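Local structure of phosphoribosylaminoimidazole carboxylase (Treponema denticola, 5C5D) at residues V5-G10 with Y32-G37; P59-T64 with A83-P88. The protein catalyses the reversible carboxylation of 5-aminoimidazole ribonucleotide by carbon dioxide to the 4-carboxy compound, a step of de novo purine biosynthesis. The protein carries 1 engineered substitution. All coordinates share one frame; numbering follows the deposited sequence.

Interaction 1: V5-G10 with Y32-G37; sequences VIILMG and YAIRIG
Val5 O accepts the backbone N-H of Ala33 at 2.9 Å, the first of five hydrogen bonds that run the length of the two strands. The ladder then alternates: Ile7 N gives to Ala33 O, Arg35 N to Ile7 O, Met9 N to Arg35 O, and Gly37 N to Met9 O at 2.8 Å. Ile7 and Met9 thus use both N and O toward 32-37, whereas Val5 offers its O alone; Ile6 and Leu8 turn theirs to strand 60-65. CA-H...O contacts thread between these bonds, among them Gly10 CA to Gly37 O at 3.3 Å.

The parallel pairing belongs to a right-handed beta-alpha-beta unit, in which helix 15-27 carries the chain from one strand to the next. Val5, Ile7 and Met9 share that helix's side of the sheet with Tyr32, Ile34 and Ile36. Beyond the strand ends, Gly10 and Gly37 lead toward Asp14, which binds substrate, and position 38, a substrate-binding position that here carries an engineered aspartate.

Among apolar contacts, the long, unbranched Met9 side chain spans Ile36 and Ile34. With CG between the backbone N and the carbonyl carbon (chi1 75°), it sets CG 3.7 Å from Ile36 CG1; its CE methyl is modelled implausibly close to Ile34 CG2, so its exact position is doubtful. Ile7 CD1 lies 4.2 Å from Ile34 CG1. On the opposite face, Leu8 CD1 lies 3.9 Å from Arg35 CB, while the arginine's guanidinium leads away to Asp154 of a second subunit (salt bridge) and to Tyr53 (hydrogen bond).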
loop_
_atom_site.group_PDB
_atom_site.type_symbol
_atom_site.label_atom_id
_atom_site.label_comp_id
_atom_site.label_asym_id
_atom_site.label_seq_id
_atom_site.Cartn_x
_atom_site.Cartn_y
_atom_site.Cartn_z
ATOM N N VAL D 5 -24.852 15.493 21.829
ATOM C CA VAL D 5 -24.052 14.994 20.735
ATOM C C VAL D 5 -24.996 14.580 19.620
ATOM O O VAL D 5 -25.878 13.762 19.833
ATOM C CB VAL D 5 -23.204 13.784 21.130
ATOM C CG1 VAL D 5 -22.474 13.215 19.913
ATOM C CG2 VAL D 5 -22.197 14.151 22.203
ATOM N N ILE D 6 -24.800 15.148 18.443
ATOM C CA ILE D 6 -25.598 14.810 17.296
ATOM C C ILE D 6 -24.792 13.807 16.499
ATOM O O ILE D 6 -23.712 14.123 16.020
ATOM C CB ILE D 6 -25.919 16.034 16.419
ATOM C CG1 ILE D 6 -26.713 17.084 17.212
ATOM C CG2 ILE D 6 -26.657 15.580 15.173
ATOM C CD1 ILE D 6 -25.866 18.074 18.024
ATOM N N ILE D 7 -25.345 12.610 16.355
ATOM C CA ILE D 7 -24.716 11.557 15.563
ATOM C C ILE D 7 -25.382 11.554 14.220
ATOM O O ILE D 7 -26.559 11.201 14.120
ATOM C CB ILE D 7 -24.862 10.188 16.228
ATOM C CG1 ILE D 7 -24.297 10.241 17.642
ATOM C CG2 ILE D 7 -24.142 9.116 15.395
ATOM C CD1 ILE D 7 -24.579 8.983 18.459
ATOM N N LEU D 8 -24.665 11.989 13.188
ATOM C CA LEU D 8 -25.236 12.121 11.847
ATOM C C LEU D 8 -24.553 11.180 10.878
ATOM O O LEU D 8 -23.323 11.231 10.709
ATOM C CB LEU D 8 -25.109 13.568 11.352
ATOM C CG LEU D 8 -25.534 13.780 9.902
ATOM C CD1 LEU D 8 -26.994 13.420 9.660
ATOM C CD2 LEU D 8 -25.257 15.221 9.505
ATOM N N MET D 9 -25.339 10.308 10.250
ATOM C CA MET D 9 -24.779 9.312 9.355
ATOM C C MET D 9 -25.304 9.507 7.931
ATOM O O MET D 9 -26.424 9.976 7.736
ATOM C CB MET D 9 -25.132 7.911 9.862
ATOM C CG MET D 9 -26.553 7.558 9.614
ATOM S SD MET D 9 -27.025 6.029 10.485
ATOM C CE MET D 9 -27.394 6.701 12.095
ATOM N N GLY D 10 -24.494 9.129 6.949
ATOM C CA GLY D 10 -24.828 9.365 5.560
ATOM C C GLY D 10 -25.873 8.419 5.037
ATOM O O GLY D 10 -26.562 8.743 4.080
ATOM N N TYR D 32 -27.840 12.234 23.300
ATOM C CA TYR D 32 -27.487 12.147 21.879
ATOM C C TYR D 32 -28.748 12.190 21.003
ATOM O O TYR D 32 -29.881 11.957 21.470
ATOM C CB TYR D 32 -26.672 10.870 21.578
ATOM C CG TYR D 32 -27.462 9.619 21.837
ATOM C CD1 TYR D 32 -28.358 9.154 20.897
ATOM C CD2 TYR D 32 -27.298 8.904 23.012
ATOM C CE1 TYR D 32 -29.110 8.015 21.132
ATOM C CE2 TYR D 32 -28.024 7.761 23.250
ATOM C CZ TYR D 32 -28.940 7.327 22.301
ATOM O OH TYR D 32 -29.694 6.188 22.504
ATOM N N ALA D 33 -28.541 12.564 19.748
ATOM C CA ALA D 33 -29.552 12.454 18.714
ATOM C C ALA D 33 -28.930 11.691 17.575
ATOM O O ALA D 33 -27.767 11.881 17.296
ATOM C CB ALA D 33 -30.000 13.817 18.264
ATOM N N ILE D 34 -29.705 10.789 16.960
ATOM C CA ILE D 34 -29.247 10.046 15.791
ATOM C C ILE D 34 -30.057 10.461 14.588
ATOM O O ILE D 34 -31.287 10.426 14.615
ATOM C CB ILE D 34 -29.382 8.548 15.987
ATOM C CG1 ILE D 34 -28.491 8.112 17.126
ATOM C CG2 ILE D 34 -29.003 7.810 14.686
ATOM C CD1 ILE D 34 -28.625 6.646 17.491
ATOM N N ARG D 35 -29.341 10.865 13.542
ATOM C CA ARG D 35 -29.958 11.386 12.328
ATOM C C ARG D 35 -29.278 10.816 11.098
ATOM O O ARG D 35 -28.136 10.361 11.147
ATOM C CB ARG D 35 -29.893 12.908 12.280
ATOM C CG ARG D 35 -30.483 13.631 13.499
ATOM C CD ARG D 35 -31.977 13.400 13.573
ATOM N NE ARG D 35 -32.697 13.890 12.402
ATOM C CZ ARG D 35 -33.155 15.135 12.247
ATOM N NH1 ARG D 35 -33.009 16.053 13.196
ATOM N NH2 ARG D 35 -33.827 15.445 11.144
ATOM N N ILE D 36 -30.007 10.867 9.996
ATOM C CA ILE D 36 -29.534 10.417 8.709
ATOM C C ILE D 36 -29.603 11.528 7.668
ATOM O O ILE D 36 -30.620 12.196 7.524
ATOM C CB ILE D 36 -30.370 9.215 8.215
ATOM C CG1 ILE D 36 -30.185 8.028 9.157
ATOM C CG2 ILE D 36 -29.933 8.780 6.826
ATOM C CD1 ILE D 36 -31.222 6.916 8.935
ATOM N N GLY D 37 -28.525 11.695 6.923
ATOM C CA GLY D 37 -28.509 12.637 5.830
ATOM C C GLY D 37 -27.203 12.562 5.088
ATOM O O GLY D 37 -26.142 12.434 5.700
#

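Interaction 2: P59-T64 with A83-P88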
loop_
_atom_site.group_PDB
_atom_site.type_symbol
_atom_site.label_atom_id
_atom_site.label_comp_id
_atom_site.label_asym_id
_atom_site.label_seq_id
_atom_site.Cartn_x
_atom_site.Cartn_y
_atom_site.Cartn_z
ATOM N N PRO D 59 -23.931 23.181 24.891
ATOM C CA PRO D 59 -22.692 22.672 24.302
ATOM C C PRO D 59 -22.972 21.489 23.428
ATOM O O PRO D 59 -23.648 20.583 23.895
ATOM C CB PRO D 59 -21.859 22.249 25.509
ATOM C CG PRO D 59 -22.586 22.741 26.707
ATOM C CD PRO D 59 -23.978 23.003 26.349
ATOM N N LYS D 60 -22.487 21.493 22.192
ATOM C CA LYS D 60 -22.766 20.369 21.316
ATOM C C LYS D 60 -21.570 19.936 20.532
ATOM O O LYS D 60 -20.666 20.719 20.256
ATOM C CB LYS D 60 -23.918 20.699 20.377
ATOM C CG LYS D 60 -23.743 21.839 19.463
ATOM C CD LYS D 60 -25.166 22.345 19.082
ATOM C CE LYS D 60 -25.202 23.809 18.901
ATOM N NZ LYS D 60 -24.886 24.533 20.115
ATOM N N LEU D 61 -21.596 18.656 20.183
ATOM C CA LEU D 61 -20.643 18.061 19.264
ATOM C C LEU D 61 -21.422 17.311 18.191
ATOM O O LEU D 61 -22.508 16.824 18.457
ATOM C CB LEU D 61 -19.686 17.108 19.975
ATOM C CG LEU D 61 -18.695 17.762 20.921
ATOM C CD1 LEU D 61 -17.969 16.678 21.670
ATOM C CD2 LEU D 61 -17.701 18.666 20.197
ATOM N N TYR D 62 -20.852 17.239 16.995
ATOM C CA TYR D 62 -21.382 16.389 15.944
ATOM C C TYR D 62 -20.410 15.262 15.707
ATOM O O TYR D 62 -19.215 15.516 15.592
ATOM C CB TYR D 62 -21.594 17.202 14.665
ATOM C CG TYR D 62 -22.568 18.346 14.843
ATOM C CD1 TYR D 62 -22.161 19.543 15.410
ATOM C CD2 TYR D 62 -23.885 18.239 14.425
ATOM C CE1 TYR D 62 -23.054 20.589 15.582
ATOM C CE2 TYR D 62 -24.768 19.267 14.567
ATOM C CZ TYR D 62 -24.353 20.456 15.143
ATOM O OH TYR D 62 -25.225 21.514 15.328
ATOM N N ILE D 63 -20.916 14.037 15.646
ATOM C CA ILE D 63 -20.102 12.881 15.250
ATOM C C ILE D 63 -20.657 12.434 13.906
ATOM O O ILE D 63 -21.830 12.056 13.807
ATOM C CB ILE D 63 -20.132 11.756 16.285
ATOM C CG1 ILE D 63 -19.577 12.236 17.620
ATOM C CG2 ILE D 63 -19.341 10.545 15.783
ATOM C CD1 ILE D 63 -19.680 11.164 18.743
ATOM N N THR D 64 -19.815 12.468 12.877
ATOM C CA THR D 64 -20.245 12.230 11.510
ATOM C C THR D 64 -19.722 10.914 10.967
ATOM O O THR D 64 -18.549 10.596 11.067
ATOM C CB THR D 64 -19.805 13.388 10.621
ATOM O OG1 THR D 64 -18.403 13.634 10.873
ATOM C CG2 THR D 64 -20.656 14.623 10.938
ATOM N N ALA D 83 -16.715 22.153 17.449
ATOM C CA ALA D 83 -15.947 21.003 16.983
ATOM C C ALA D 83 -16.829 19.872 16.486
ATOM O O ALA D 83 -18.004 19.737 16.877
ATOM C CB ALA D 83 -15.070 20.511 18.105
ATOM N N THR D 84 -16.236 19.048 15.632
ATOM C CA THR D 84 -16.865 17.822 15.179
ATOM C C THR D 84 -15.872 16.687 15.214
ATOM O O THR D 84 -14.668 16.898 15.280
ATOM C CB THR D 84 -17.425 17.943 13.747
ATOM O OG1 THR D 84 -16.365 17.942 12.780
ATOM C CG2 THR D 84 -18.230 19.230 13.571
ATOM N N ILE D 85 -16.417 15.486 15.176
ATOM C CA ILE D 85 -15.648 14.225 15.222
ATOM C C ILE D 85 -16.071 13.354 14.035
ATOM O O ILE D 85 -17.254 13.127 13.834
ATOM C CB ILE D 85 -15.925 13.482 16.538
ATOM C CG1 ILE D 85 -15.478 14.305 17.742
ATOM C CG2 ILE D 85 -15.270 12.075 16.554
ATOM C CD1 ILE D 85 -15.993 13.773 19.060
ATOM N N ALA D 86 -15.106 12.886 13.245
ATOM C CA ALA D 86 -15.363 11.899 12.190
ATOM C C ALA D 86 -15.120 10.510 12.728
ATOM O O ALA D 86 -14.056 10.253 13.252
ATOM C CB ALA D 86 -14.456 12.137 11.005
ATOM N N CYS D 87 -16.079 9.619 12.553
ATOM C CA CYS D 87 -15.904 8.234 12.956
ATOM C C CYS D 87 -16.499 7.376 11.850
ATOM O O CYS D 87 -17.659 6.951 11.931
ATOM C CB CYS D 87 -16.563 7.977 14.293
ATOM S SG CYS D 87 -16.245 6.293 14.904
ATOM N N PRO D 88 -15.704 7.128 10.789
ATOM C CA PRO D 88 -16.238 6.403 9.650
ATOM C C PRO D 88 -16.424 4.923 10.004
ATOM O O PRO D 88 -15.732 4.420 10.901
ATOM C CB PRO D 88 -15.175 6.603 8.576
ATOM C CG PRO D 88 -13.904 6.777 9.326
ATOM C CD PRO D 88 -14.311 7.563 10.562
HETATM O O HOH W 1 -20.078 21.506 17.599
HETATM O O HOH W 2 -17.613 16.315 10.963
#
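Leu61 and Ala83 meet where the strands are still spread: the leucine's CD2 branch comes up against the alanine methyl, 3.8 Å from Ala83 CB, both apolar and buried. Further along, the Ile63 and Ile85 side chains run alongside each other on the same face. Matching torsions, CG1 anti to the carbonyl carbon in both (chi1 -61° and -62°), keep their branches aligned and bring Ile63 CG1 within 4.0 Å of Ile85 CB. The beta-branched shape suits an extended strand under helix 117-129, whose Leu123 meets Ile85.

Ile85 N gives to Tyr62 O at 2.8 Å, Thr64 N to Ile85 O, and Cys87 N to Thr64 O at 3.0 Å. This parallel pairing joins the strands of a beta-alpha-beta unit whose connection is helix 72-79. The face that carries Tyr62, Thr64, Thr84 and Ala86 is covered by that helix, with helix 43-54 also over Tyr62.

One water donates to both Lys60 O and Ala83 O, 2.8 Å from each, bridging the spread ends. A second joins Thr64 OG1 to Thr84 OG1, to which it donates at 2.7 Å. These buried hydroxyls also bond to Ser73 and Asp77 of the covering helix, a use to which short threonine side chains are well suited.

In the fold
From the N terminus, strand 4-9 leads through helix 15-27 to strand 31-36, and interaction 1 closes that loop. The chain then passes helix 43-54 before entering strand 60-65; helix 72-79 brings it back alongside at strand 84-86, where interaction 2 closes. The two loops therefore follow in series, neither nested nor crossed. In space they adjoin, because strands 4-9 and 60-65 are neighbours: Ile6 probably hydrogen-bonds to Leu61 and Ile63, while Val5 packs on Ile63. With that pairing between them, the contacts make four neighbouring strands of the five-stranded parallel sheet, in a three-layer alpha/beta/alpha sandwich with the flavodoxin-like strand order 2-1-3-4-5.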